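Local structure of SusD/RagB family nutrient-binding outer membrane lipoprotein (Bacteroides vulgatus, 4F7A) at residues D276-I281 with W371-A376; Y282-T287 with F317-T322; C359-V364 with L378-K383; I404-N409 with L420-T425. The protein probably binds glycans, perhaps mucin O-glycans, at the outer membrane as a SusD-like lipoprotein of the TPR-like helical class. All coordinates share one frame; numbering follows the deposited sequence. Where two conformers were deposited one is given.

Contact 1: residues D276-I281 with W371-A376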
loop_
_atom_site.group_PDB
_atom_site.type_symbol
_atom_site.label_atom_id
_atom_site.label_comp_id
_atom_site.label_asym_id
_atom_site.label_seq_id
_atom_site.Cartn_x
_atom_site.Cartn_y
_atom_site.Cartn_z
ATOM N N ASP A 276 8.706 -11.147 -17.520
ATOM C CA ASP A 276 9.327 -10.607 -16.322
ATOM C C ASP A 276 9.847 -11.760 -15.470
ATOM O O ASP A 276 9.088 -12.662 -15.119
ATOM C CB ASP A 276 8.303 -9.767 -15.566
ATOM C CG ASP A 276 8.907 -8.878 -14.537
ATOM O OD1 ASP A 276 9.665 -9.385 -13.664
ATOM O OD2 ASP A 276 8.595 -7.659 -14.577
ATOM N N PRO A 277 11.141 -11.718 -15.104
ATOM C CA PRO A 277 11.680 -12.823 -14.302
ATOM C C PRO A 277 11.129 -12.891 -12.890
ATOM O O PRO A 277 11.383 -13.880 -12.187
ATOM C CB PRO A 277 13.179 -12.550 -14.257
ATOM C CG PRO A 277 13.321 -11.135 -14.508
ATOM C CD PRO A 277 12.148 -10.681 -15.360
ATOM N N ARG A 278 10.390 -11.865 -12.450
ATOM C CA ARG A 278 9.742 -11.955 -11.150
ATOM C C ARG A 278 8.464 -12.827 -11.190
ATOM O O ARG A 278 7.927 -13.189 -10.130
ATOM C CB ARG A 278 9.416 -10.563 -10.616
ATOM C CG ARG A 278 10.638 -9.735 -10.246
ATOM C CD ARG A 278 10.325 -8.246 -10.143
ATOM N NE ARG A 278 10.052 -7.609 -11.435
ATOM C CZ ARG A 278 10.019 -6.280 -11.618
ATOM N NH1 ARG A 278 10.246 -5.442 -10.608
ATOM N NH2 ARG A 278 9.761 -5.779 -12.815
ATOM N N ILE A 279 7.971 -13.151 -12.389
ATOM C CA ILE A 279 6.688 -13.844 -12.514
ATOM C C ILE A 279 6.650 -15.160 -11.688
ATOM O O ILE A 279 5.677 -15.422 -10.983
ATOM C CB ILE A 279 6.293 -14.057 -14.006
ATOM C CG1 ILE A 279 4.801 -14.411 -14.119
ATOM C CG2 ILE A 279 7.166 -15.102 -14.683
ATOM C CD1 ILE A 279 4.226 -14.362 -15.563
ATOM N N SER A 280 7.707 -15.964 -11.755
ATOM C CA SER A 280 7.711 -17.286 -11.098
ATOM C C SER A 280 8.107 -17.162 -9.626
ATOM O O SER A 280 7.955 -18.097 -8.853
ATOM C CB SER A 280 8.660 -18.273 -11.793
ATOM O OG SER A 280 10.025 -17.926 -11.636
ATOM N N ILE A 281 8.624 -15.993 -9.254
ATOM C CA ILE A 281 8.921 -15.673 -7.853
ATOM C C ILE A 281 7.648 -15.274 -7.110
ATOM O O ILE A 281 7.375 -15.738 -5.993
ATOM C CB ILE A 281 9.970 -14.556 -7.736
ATOM C CG1 ILE A 281 11.281 -14.978 -8.414
ATOM C CG2 ILE A 281 10.228 -14.212 -6.234
ATOM C CD1 ILE A 281 12.333 -13.787 -8.551
ATOM N N TRP A 371 14.235 -9.502 -4.883
ATOM C CA TRP A 371 13.566 -10.783 -5.103
ATOM C C TRP A 371 14.494 -11.878 -5.588
ATOM O O TRP A 371 14.078 -13.013 -5.704
ATOM C CB TRP A 371 12.405 -10.598 -6.096
ATOM C CG TRP A 371 11.311 -9.764 -5.533
ATOM C CD1 TRP A 371 10.992 -8.482 -5.870
ATOM C CD2 TRP A 371 10.418 -10.133 -4.480
ATOM N NE1 TRP A 371 9.957 -8.035 -5.101
ATOM C CE2 TRP A 371 9.581 -9.025 -4.236
ATOM C CE3 TRP A 371 10.254 -11.285 -3.706
ATOM C CZ2 TRP A 371 8.567 -9.044 -3.275
ATOM C CZ3 TRP A 371 9.241 -11.299 -2.743
ATOM C CH2 TRP A 371 8.413 -10.176 -2.547
ATOM N N GLY A 372 15.746 -11.548 -5.872
ATOM C CA GLY A 372 16.716 -12.530 -6.395
ATOM C C GLY A 372 16.493 -12.832 -7.876
ATOM O O GLY A 372 16.795 -13.934 -8.350
ATOM N N ALA A 373 15.980 -11.857 -8.612
ATOM C CA ALA A 373 15.620 -12.060 -10.022
ATOM C C ALA A 373 16.778 -11.781 -10.975
ATOM O O ALA A 373 16.639 -11.919 -12.198
ATOM C CB ALA A 373 14.399 -11.195 -10.382
ATOM N N GLY A 374 17.926 -11.402 -10.418
ATOM C CA GLY A 374 19.125 -11.177 -11.217
ATOM C C GLY A 374 19.272 -9.727 -11.653
ATOM O O GLY A 374 18.812 -8.785 -10.975
ATOM N N ASP A 375 19.957 -9.552 -12.776
ATOM C CA ASP A 375 20.278 -8.235 -13.305
ATOM C C ASP A 375 19.163 -7.777 -14.271
ATOM O O ASP A 375 18.607 -8.575 -15.035
ATOM C CB ASP A 375 21.636 -8.278 -14.024
ATOM C CG ASP A 375 22.075 -6.923 -14.521
ATOM O OD1 ASP A 375 22.673 -6.155 -13.724
ATOM O OD2 ASP A 375 21.829 -6.627 -15.730
ATOM N N ALA A 376 18.837 -6.489 -14.227
ATOM C CA ALA A 376 17.702 -5.944 -15.017
ATOM C C ALA A 376 18.124 -5.258 -16.334
ATOM O O ALA A 376 17.285 -4.709 -17.046
ATOM C CB ALA A 376 16.890 -4.960 -14.150
#

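Contact 2: residues Y282-T287 with F317-T322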
loop_
_atom_site.group_PDB
_atom_site.type_symbol
_atom_site.label_atom_id
_atom_site.label_comp_id
_atom_site.label_asym_id
_atom_site.label_seq_id
_atom_site.Cartn_x
_atom_site.Cartn_y
_atom_site.Cartn_z
ATOM N N TYR A 282 6.839 -14.461 -7.770
ATOM C CA TYR A 282 5.567 -14.032 -7.211
ATOM C C TYR A 282 4.474 -15.119 -7.222
ATOM O O TYR A 282 3.730 -15.247 -6.252
ATOM C CB TYR A 282 5.045 -12.833 -7.986
ATOM C CG TYR A 282 5.777 -11.495 -7.829
ATOM C CD1 TYR A 282 7.061 -11.400 -7.298
ATOM C CD2 TYR A 282 5.200 -10.327 -8.324
ATOM C CE1 TYR A 282 7.710 -10.176 -7.177
ATOM C CE2 TYR A 282 5.853 -9.111 -8.237
ATOM C CZ TYR A 282 7.100 -9.031 -7.638
ATOM O OH TYR A 282 7.749 -7.823 -7.537
ATOM N N TYR A 283 4.353 -15.832 -8.335
ATOM C CA TYR A 283 3.255 -16.769 -8.560
ATOM C C TYR A 283 3.760 -18.101 -9.114
ATOM O O TYR A 283 4.933 -18.250 -9.479
ATOM C CB TYR A 283 2.225 -16.171 -9.520
ATOM C CG TYR A 283 1.599 -14.875 -9.012
ATOM C CD1 TYR A 283 0.515 -14.893 -8.146
ATOM C CD2 TYR A 283 2.096 -13.647 -9.406
ATOM C CE1 TYR A 283 -0.039 -13.696 -7.661
ATOM C CE2 TYR A 283 1.522 -12.448 -8.957
ATOM C CZ TYR A 283 0.465 -12.479 -8.096
ATOM O OH TYR A 283 -0.091 -11.287 -7.664
ATOM N N ASN A 284 2.851 -19.063 -9.172
ATOM C CA ASN A 284 3.102 -20.379 -9.761
ATOM C C ASN A 284 2.279 -20.504 -11.043
ATOM O O ASN A 284 1.226 -19.866 -11.164
ATOM C CB ASN A 284 2.661 -21.490 -8.807
ATOM C CG ASN A 284 3.551 -21.616 -7.562
ATOM O OD1 ASN A 284 4.672 -21.115 -7.533
ATOM N ND2 ASN A 284 3.032 -22.287 -6.525
ATOM N N PRO A 285 2.725 -21.350 -11.988
ATOM C CA PRO A 285 1.893 -21.602 -13.149
ATOM C C PRO A 285 0.535 -22.169 -12.775
ATOM O O PRO A 285 0.388 -22.824 -11.741
ATOM C CB PRO A 285 2.691 -22.641 -13.946
ATOM C CG PRO A 285 4.117 -22.494 -13.471
ATOM C CD PRO A 285 4.010 -22.076 -12.039
ATOM N N ALA A 286 -0.450 -21.921 -13.627
ATOM C CA ALA A 286 -1.781 -22.467 -13.465
ATOM C C ALA A 286 -1.773 -24.001 -13.413
ATOM O O ALA A 286 -0.874 -24.640 -13.990
ATOM C CB ALA A 286 -2.670 -21.992 -14.638
ATOM N N THR A 287 -2.760 -24.576 -12.729
ATOM C CA THR A 287 -2.962 -26.034 -12.742
ATOM C C THR A 287 -4.078 -26.474 -13.719
ATOM O O THR A 287 -4.382 -27.679 -13.840
ATOM C CB THR A 287 -3.270 -26.568 -11.332
ATOM O OG1 THR A 287 -4.340 -25.814 -10.766
ATOM C CG2 THR A 287 -2.003 -26.490 -10.407
ATOM N N PHE A 317 -1.700 -19.479 -8.666
ATOM C CA PHE A 317 -1.742 -19.219 -7.251
ATOM C C PHE A 317 -0.466 -18.511 -6.868
ATOM O O PHE A 317 0.528 -18.611 -7.575
ATOM C CB PHE A 317 -1.849 -20.554 -6.479
ATOM C CG PHE A 317 -2.393 -20.399 -5.086
ATOM C CD1 PHE A 317 -3.712 -20.081 -4.896
ATOM C CD2 PHE A 317 -1.583 -20.573 -3.969
ATOM C CE1 PHE A 317 -4.242 -19.923 -3.618
ATOM C CE2 PHE A 317 -2.115 -20.433 -2.683
ATOM C CZ PHE A 317 -3.442 -20.104 -2.514
ATOM N N ILE A 318 -0.496 -17.813 -5.737
ATOM C CA ILE A 318 0.690 -17.232 -5.162
ATOM C C ILE A 318 1.752 -18.298 -4.936
ATOM O O ILE A 318 1.447 -19.463 -4.690
ATOM C CB ILE A 318 0.386 -16.488 -3.830
ATOM C CG1 ILE A 318 1.434 -15.416 -3.555
ATOM C CG2 ILE A 318 0.241 -17.487 -2.634
ATOM C CD1 ILE A 318 1.076 -14.482 -2.355
ATOM N N ASN A 319 3.004 -17.894 -5.069
ATOM C CA ASN A 319 4.147 -18.749 -4.730
ATOM C C ASN A 319 4.358 -18.809 -3.210
ATOM O O ASN A 319 4.799 -17.826 -2.580
ATOM C CB ASN A 319 5.412 -18.223 -5.420
ATOM C CG ASN A 319 6.604 -19.145 -5.244
ATOM O OD1 ASN A 319 6.694 -19.836 -4.233
ATOM N ND2 ASN A 319 7.551 -19.137 -6.226
ATOM N N THR A 320 4.048 -19.957 -2.630
ATOM C CA THR A 320 4.060 -20.125 -1.177
ATOM C C THR A 320 5.430 -20.551 -0.633
ATOM O O THR A 320 5.553 -20.810 0.558
ATOM C CB THR A 320 2.951 -21.102 -0.704
ATOM O OG1 THR A 320 3.041 -22.346 -1.423
ATOM C CG2 THR A 320 1.570 -20.468 -0.943
ATOM N N GLN A 321 6.439 -20.660 -1.499
ATOM C CA GLN A 321 7.837 -20.721 -1.056
ATOM C C GLN A 321 8.335 -19.303 -0.852
ATOM O O GLN A 321 9.112 -19.035 0.048
ATOM C CB GLN A 321 8.747 -21.440 -2.072
ATOM C CG GLN A 321 8.580 -22.953 -2.099
ATOM C CD GLN A 321 9.424 -23.621 -3.181
ATOM O OE1 GLN A 321 9.893 -22.969 -4.120
ATOM N NE2 GLN A 321 9.618 -24.927 -3.050
ATOM N N THR A 322 7.877 -18.384 -1.700
ATOM C CA THR A 322 8.247 -16.971 -1.588
ATOM C C THR A 322 7.557 -16.286 -0.407
ATOM O O THR A 322 8.199 -15.566 0.377
ATOM C CB THR A 322 7.895 -16.237 -2.871
ATOM O OG1 THR A 322 8.590 -16.870 -3.945
ATOM C CG2 THR A 322 8.291 -14.749 -2.806
HETATM O O HOH W 1 4.788 -22.493 -4.207
HETATM O O HOH W 2 6.653 -22.484 -5.727
HETATM O O HOH W 3 -1.009 -22.333 -9.325
#

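Contact 3: residues C359-V364 with L378-K383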
loop_
_atom_site.group_PDB
_atom_site.type_symbol
_atom_site.label_atom_id
_atom_site.label_comp_id
_atom_site.label_asym_id
_atom_site.label_seq_id
_atom_site.Cartn_x
_atom_site.Cartn_y
_atom_site.Cartn_z
ATOM N N CYS A 359 16.778 7.173 -12.139
ATOM C CA CYS A 359 16.018 6.689 -10.986
ATOM C C CYS A 359 15.109 5.495 -11.337
ATOM O O CYS A 359 15.002 4.544 -10.566
ATOM C CB CYS A 359 15.211 7.805 -10.372
ATOM S SG CYS A 359 16.270 9.124 -9.631
ATOM N N TYR A 360 14.452 5.570 -12.493
ATOM C CA TYR A 360 13.616 4.483 -12.991
ATOM C C TYR A 360 14.417 3.214 -13.124
ATOM O O TYR A 360 13.996 2.171 -12.651
ATOM C CB TYR A 360 13.036 4.840 -14.353
ATOM C CG TYR A 360 12.286 3.753 -15.068
ATOM C CD1 TYR A 360 10.967 3.462 -14.754
ATOM C CD2 TYR A 360 12.898 3.007 -16.070
ATOM C CE1 TYR A 360 10.276 2.445 -15.430
ATOM C CE2 TYR A 360 12.225 1.988 -16.737
ATOM C CZ TYR A 360 10.913 1.720 -16.427
ATOM O OH TYR A 360 10.244 0.754 -17.138
ATOM N N GLU A 361 15.554 3.297 -13.796
ATOM C CA GLU A 361 16.384 2.098 -13.984
ATOM C C GLU A 361 16.941 1.566 -12.645
ATOM O O GLU A 361 17.008 0.352 -12.438
ATOM C CB GLU A 361 17.471 2.365 -15.009
ATOM C CG GLU A 361 16.847 2.665 -16.360
ATOM C CD GLU A 361 17.792 2.525 -17.521
ATOM O OE1 GLU A 361 19.000 2.687 -17.327
ATOM O OE2 GLU A 361 17.305 2.261 -18.638
ATOM N N ALA A 362 17.276 2.466 -11.721
ATOM C CA ALA A 362 17.716 2.041 -10.391
ATOM C C ALA A 362 16.587 1.336 -9.654
ATOM O O ALA A 362 16.821 0.351 -8.952
ATOM C CB ALA A 362 18.249 3.212 -9.582
ATOM N N GLY A 363 15.360 1.817 -9.817
ATOM C CA GLY A 363 14.217 1.175 -9.176
ATOM C C GLY A 363 13.982 -0.256 -9.648
ATOM O O GLY A 363 13.718 -1.145 -8.849
ATOM N N VAL A 364 14.046 -0.468 -10.954
ATOM C CA VAL A 364 13.821 -1.796 -11.511
ATOM C C VAL A 364 14.952 -2.742 -11.055
ATOM O O VAL A 364 14.694 -3.866 -10.635
ATOM C CB VAL A 364 13.689 -1.778 -13.048
ATOM C CG1 VAL A 364 13.563 -3.233 -13.629
ATOM C CG2 VAL A 364 12.475 -0.906 -13.461
ATOM N N LEU A 378 19.045 -6.205 -19.391
ATOM C CA LEU A 378 18.427 -6.689 -20.632
ATOM C C LEU A 378 16.922 -6.364 -20.609
ATOM O O LEU A 378 16.373 -5.864 -21.576
ATOM C CB LEU A 378 18.655 -8.186 -20.782
ATOM C CG LEU A 378 18.314 -8.745 -22.177
ATOM C CD1 LEU A 378 19.015 -7.942 -23.273
ATOM C CD2 LEU A 378 18.675 -10.198 -22.261
ATOM N N TYR A 379 16.280 -6.577 -19.468
ATOM C CA TYR A 379 14.860 -6.260 -19.316
ATOM C C TYR A 379 14.579 -4.788 -19.584
ATOM O O TYR A 379 13.576 -4.448 -20.223
ATOM C CB TYR A 379 14.426 -6.634 -17.905
ATOM C CG TYR A 379 13.016 -6.315 -17.496
ATOM C CD1 TYR A 379 12.006 -7.242 -17.666
ATOM C CD2 TYR A 379 12.718 -5.143 -16.824
ATOM C CE1 TYR A 379 10.717 -6.991 -17.248
ATOM C CE2 TYR A 379 11.420 -4.883 -16.384
ATOM C CZ TYR A 379 10.420 -5.800 -16.600
ATOM O OH TYR A 379 9.121 -5.561 -16.160
ATOM N N LEU A 380 15.480 -3.920 -19.121
ATOM C CA LEU A 380 15.335 -2.472 -19.301
ATOM C C LEU A 380 15.511 -2.001 -20.756
ATOM O O LEU A 380 15.201 -0.852 -21.057
ATOM C CB LEU A 380 16.317 -1.729 -18.368
ATOM C CG LEU A 380 15.874 -1.733 -16.915
ATOM C CD1 LEU A 380 17.051 -1.227 -16.027
ATOM C CD2 LEU A 380 14.571 -0.902 -16.744
ATOM N N THR A 381 15.974 -2.884 -21.645
ATOM C CA THR A 381 16.022 -2.605 -23.077
ATOM C C THR A 381 14.878 -3.255 -23.836
ATOM O O THR A 381 14.780 -3.095 -25.047
ATOM C CB THR A 381 17.324 -3.164 -23.736
ATOM O OG1 THR A 381 17.278 -4.603 -23.765
ATOM C CG2 THR A 381 18.528 -2.722 -23.008
ATOM N N SER A 382 14.008 -3.989 -23.157
ATOM C CA SER A 382 13.113 -4.876 -23.877
ATOM C C SER A 382 11.865 -4.164 -24.411
ATOM O O SER A 382 11.488 -3.094 -23.965
ATOM C CB SER A 382 12.749 -6.089 -23.026
ATOM O OG SER A 382 11.964 -5.706 -21.929
ATOM N N LYS A 383 11.230 -4.791 -25.388
ATOM C CA LYS A 383 10.096 -4.210 -26.100
ATOM C C LYS A 383 8.813 -5.030 -25.861
ATOM O O LYS A 383 7.843 -4.909 -26.606
ATOM C CB LYS A 383 10.426 -4.153 -27.601
HETATM O O HOH W 4 14.915 1.526 -19.601
#

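Contact 4: residues I404-N409 with L420-T425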
loop_
_atom_site.group_PDB
_atom_site.type_symbol
_atom_site.label_atom_id
_atom_site.label_comp_id
_atom_site.label_asym_id
_atom_site.label_seq_id
_atom_site.Cartn_x
_atom_site.Cartn_y
_atom_site.Cartn_z
ATOM N N ILE A 404 -2.714 -2.034 -21.169
ATOM C CA ILE A 404 -1.357 -1.483 -21.036
ATOM C C ILE A 404 -0.563 -1.834 -22.289
ATOM O O ILE A 404 -0.455 -3.007 -22.639
ATOM C CB ILE A 404 -0.653 -2.032 -19.786
ATOM C CG1 ILE A 404 -1.506 -1.791 -18.517
ATOM C CG2 ILE A 404 0.714 -1.375 -19.656
ATOM C CD1 ILE A 404 -1.157 -2.667 -17.250
ATOM N N THR A 405 -0.053 -0.815 -22.976
ATOM C CA THR A 405 0.746 -1.003 -24.164
ATOM C C THR A 405 2.213 -0.541 -24.001
ATOM O O THR A 405 3.038 -0.783 -24.879
ATOM C CB THR A 405 0.117 -0.277 -25.361
ATOM O OG1 THR A 405 0.024 1.127 -25.058
ATOM C CG2 THR A 405 -1.286 -0.874 -25.657
ATOM N N THR A 406 2.555 0.069 -22.875
ATOM C CA THR A 406 3.910 0.588 -22.705
ATOM C C THR A 406 4.879 -0.541 -22.367
ATOM O O THR A 406 4.512 -1.483 -21.695
ATOM C CB THR A 406 3.949 1.748 -21.676
ATOM O OG1 THR A 406 5.163 2.469 -21.852
ATOM C CG2 THR A 406 3.812 1.246 -20.235
ATOM N N THR A 407 6.117 -0.421 -22.831
ATOM C CA THR A 407 7.172 -1.438 -22.630
ATOM C C THR A 407 7.975 -1.124 -21.363
ATOM O O THR A 407 7.812 -0.038 -20.770
ATOM C CB THR A 407 8.146 -1.425 -23.806
ATOM O OG1 THR A 407 8.820 -0.163 -23.836
ATOM C CG2 THR A 407 7.415 -1.642 -25.168
ATOM N N PRO A 408 8.880 -2.030 -20.966
ATOM C CA PRO A 408 9.746 -1.656 -19.854
ATOM C C PRO A 408 10.842 -0.659 -20.199
ATOM O O PRO A 408 11.472 -0.128 -19.303
ATOM C CB PRO A 408 10.369 -2.995 -19.457
ATOM C CG PRO A 408 9.373 -4.043 -19.984
ATOM C CD PRO A 408 9.066 -3.454 -21.312
ATOM N N ASN A 409 11.087 -0.437 -21.482
ATOM C CA ASN A 409 12.177 0.447 -21.899
ATOM C C ASN A 409 11.788 1.926 -21.756
ATOM O O ASN A 409 10.844 2.429 -22.395
ATOM C CB ASN A 409 12.577 0.120 -23.320
ATOM C CG ASN A 409 13.840 0.819 -23.744
ATOM O OD1 ASN A 409 14.312 1.750 -23.075
ATOM N ND2 ASN A 409 14.408 0.370 -24.859
ATOM N N LEU A 420 5.688 8.682 -16.954
ATOM C CA LEU A 420 5.083 8.496 -15.654
ATOM C C LEU A 420 4.404 7.115 -15.587
ATOM O O LEU A 420 4.529 6.416 -14.605
ATOM C CB LEU A 420 4.078 9.587 -15.334
ATOM C CG LEU A 420 3.393 9.491 -13.979
ATOM C CD1 LEU A 420 4.403 9.499 -12.824
ATOM C CD2 LEU A 420 2.337 10.661 -13.806
ATOM N N GLU A 421 3.713 6.729 -16.645
ATOM C CA GLU A 421 3.074 5.417 -16.682
ATOM C C GLU A 421 4.071 4.290 -16.455
ATOM O O GLU A 421 3.793 3.378 -15.682
ATOM C CB GLU A 421 2.320 5.205 -17.987
ATOM C CG GLU A 421 1.621 3.855 -18.049
ATOM C CD GLU A 421 0.827 3.630 -19.363
ATOM O OE1 GLU A 421 0.890 4.493 -20.289
ATOM O OE2 GLU A 421 0.170 2.564 -19.464
ATOM N N LYS A 422 5.234 4.367 -17.096
ATOM C CA LYS A 422 6.293 3.357 -16.901
ATOM C C LYS A 422 6.748 3.334 -15.446
ATOM O O LYS A 422 6.853 2.279 -14.831
ATOM C CB LYS A 422 7.481 3.615 -17.838
ATOM C CG LYS A 422 7.149 3.425 -19.344
ATOM C CD LYS A 422 8.347 3.796 -20.194
ATOM C CE LYS A 422 8.071 3.690 -21.669
ATOM N NZ LYS A 422 8.033 2.284 -22.193
ATOM N N ILE A 423 6.990 4.513 -14.893
ATOM C CA ILE A 423 7.444 4.636 -13.508
ATOM C C ILE A 423 6.436 4.002 -12.567
ATOM O O ILE A 423 6.796 3.171 -11.746
ATOM C CB ILE A 423 7.688 6.123 -13.128
ATOM C CG1 ILE A 423 8.920 6.659 -13.849
ATOM C CG2 ILE A 423 7.831 6.298 -11.580
ATOM C CD1 ILE A 423 9.035 8.217 -13.818
ATOM N N ILE A 424 5.163 4.366 -12.716
ATOM C CA ILE A 424 4.143 3.855 -11.791
ATOM C C ILE A 424 3.889 2.358 -12.024
ATOM O O ILE A 424 3.669 1.623 -11.083
ATOM C CB ILE A 424 2.817 4.641 -11.894
ATOM C CG1 ILE A 424 3.053 6.138 -11.628
ATOM C CG2 ILE A 424 1.796 4.086 -10.924
ATOM C CD1 ILE A 424 3.589 6.471 -10.272
ATOM N N THR A 425 3.892 1.922 -13.282
ATOM C CA THR A 425 3.660 0.500 -13.577
ATOM C C THR A 425 4.771 -0.357 -12.973
ATOM O O THR A 425 4.504 -1.387 -12.333
ATOM C CB THR A 425 3.512 0.267 -15.098
ATOM O OG1 THR A 425 2.364 0.989 -15.567
ATOM C CG2 THR A 425 3.346 -1.229 -15.446
HETATM O O HOH W 5 -0.055 1.804 -21.973
HETATM O O HOH W 6 6.365 1.927 -24.704
#

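Contact 1: residues D276-I281 with W371-A376
The backbones come nearest at P277 and A373, CA atoms 5.9 Å apart, where the type I turn D276-I279 leading into a short helix meets the Schellman motif in which G372, at positive phi, ends helix 356-371. The contact is apolar. I281 carries most of it: CD1 sits 3.8 Å from A373 CB and also reaches the carbonyl oxygen of W371, while CG2, anti to the backbone N, approaches CE3 of the W371 indole at 3.9 Å. A373 CB is shared, since R278 CG lies 4.0 Å from it and P277 CG a little farther. R278 packs with its aliphatic part; its charge goes chiefly to D276 of its own segment, in a two-nitrogen salt bridge (NE to OD1, NH2 to OD2). Bent at chi3 (-71°), its chain brings the guanidinium side-on to D276, and S367 and Q426 take further N-H groups. With an alanine in place of R278, the D276 carboxylate would probably lose its charged mate and a gap would open beside A373 CB. D276 OD1 takes R278 NE on its syn lone pair (2.9 Å, 176°, in the guanidinium plane) and the capping bond from R278 N on its anti lone pair.

Contact 2: residues Y282-T287 with F317-T322
Y283 and I318 form a single beta bridge with CA atoms 4.3 Å apart, tied by two backbone hydrogen bonds. N284 N donates to F317 O at 2.9 Å and N319 N to Y282 O at 3.0 Å, the two bonds flanking the Y283-I318 pair. Side-chain polar contacts extend the bridge on the side of N284 and N319. The two side chains cross at about a right angle, with their amide planes 53° apart, and N284 OD1 lies 3.6 Å from N319 CG. Instead of bonding directly they share water: one molecule joins N284 ND2 to T320 N, and a second donates to N284 OD1 and, weakly, to N319 OD1. The same N319 OD1 accepts Q321 N (2.9 Å) in an Asx turn and also T322 N, one residue further on, which fixes the amide, and N319 ND2 bonds S280 O. A third water links P285 O to F317 N. The remaining contacts set carbon against carbonyl oxygen: I318 CG1, turned anti to the backbone N (chi1 -155°), lies 3.5 Å from Y282 O, and F317 O sits at the edge of the Y283 ring, near its plane. Both tyrosines direct their hydroxyls away from the bridge, Y282 OH to I429 O and Y283 OH to W432 NE1; the Y282 ring also stacks on W432. The bridge closes the long connection between helix 279-282 and strand 329-332 on itself, with F317 and I318 against helix 251-257 and Y282 and Y283 against helix 265-273.

Contact 3: residues C359-V364 with L378-K383
Y360 opens the contact, its CE2 lying 3.7 Å from L380 CD2. With CG anti to the backbone N (chi1 173°), its ring extends from helix 356-371 beside L380, and the ring and the leucine pass alongside one another, pointing opposite ways. The hydroxyl goes beyond both segments to P408 O. E361 follows with its aliphatic part: CB is 3.8 Å from L380 CD1, CG is almost as near, and the side chains run obliquely to one another. Its carboxylate joins the opposing backbone through water, which donates to E361 OE2 (2.7 Å) and to L380 O (2.8 Å); OE2 also forms a salt bridge with K357. V364, one turn after Y360, divides its branches between two partners. CG2 meets L380 CD2 at 3.9 Å and lies over one face of the Y360 ring, offset toward the rim. CG1 meets Y379 CD2 at 3.8 Å, V364 and Y379 crossing at about a right angle, while Y379 OH bonds Q426 NE2. The opposing turn is braced internally: T381 OG1 and S382 OG bond L378 O and Y379 O, each on a lone pair in the carbonyl plane. Here a leucine from the loop is set between Y360, E361 and V364 of the helix, a local packing of loop on helix that folds the connection to helix 416-431 back over helix 356-371 in this TPR-like fold.

Contact 4: residues I404-N409 with L420-T425
K422 reaches from helix 416-431 into the loop T406-N409, where its ammonium donates to T407 O (2.7 Å), N409 O (2.8 Å) and T406 OG1 (2.9 Å). The chain is extended through chi2 and chi3 and bends at chi4 (-75°), which turns NZ in among these acceptors; both carbonyls are met from above their planes, about 44° out. NZ also donates to a water that accepts T407 N. A methionine in place of K422 would probably leave the T407 and N409 carbonyls without their shared donor and free the loop to shift. T406 sets OG1 anti to the backbone N (chi1 -162°), toward K422 and E418, and its CG2 packs 3.9 Å from E421 CD. In T407, OG1 stands between the backbone N and carbonyl carbon, where it accepts N409 N in an ST turn through a bent bond and bonds D412. E421, fully extended, lays OE2 4.0 Å from I404 CG2 and takes a water-mediated link to T405 N. The loop lies along helix 416-431, with I404 against helix 265-273, while L420 and I423 of helix 416-431 pack on helix 334-346.

In the fold
Contacts 3 and 4 are buried, contact 2 partly so, and contact 1 lies at the surface. Their chemistry differs accordingly: contacts 1 and 3 are chiefly apolar, contact 2 pairs backbones and adds water bridges, and contact 4 spends a buried lysine on two carbonyls and a hydroxyl. Helix 356-371 supplies contact 3 and, at its end, contact 1, while helix 416-431 supplies contact 4. Contacts 1 and 2 adjoin through helix 279-282, where T322 OG1 meets I281 O. Contacts 1 and 3 touch at D276 and Y379, and contacts 3 and 4, centres about 10 Å apart, touch where the loop carrying P408 meets helix 356-371. Contacts 2 and 4 do not touch.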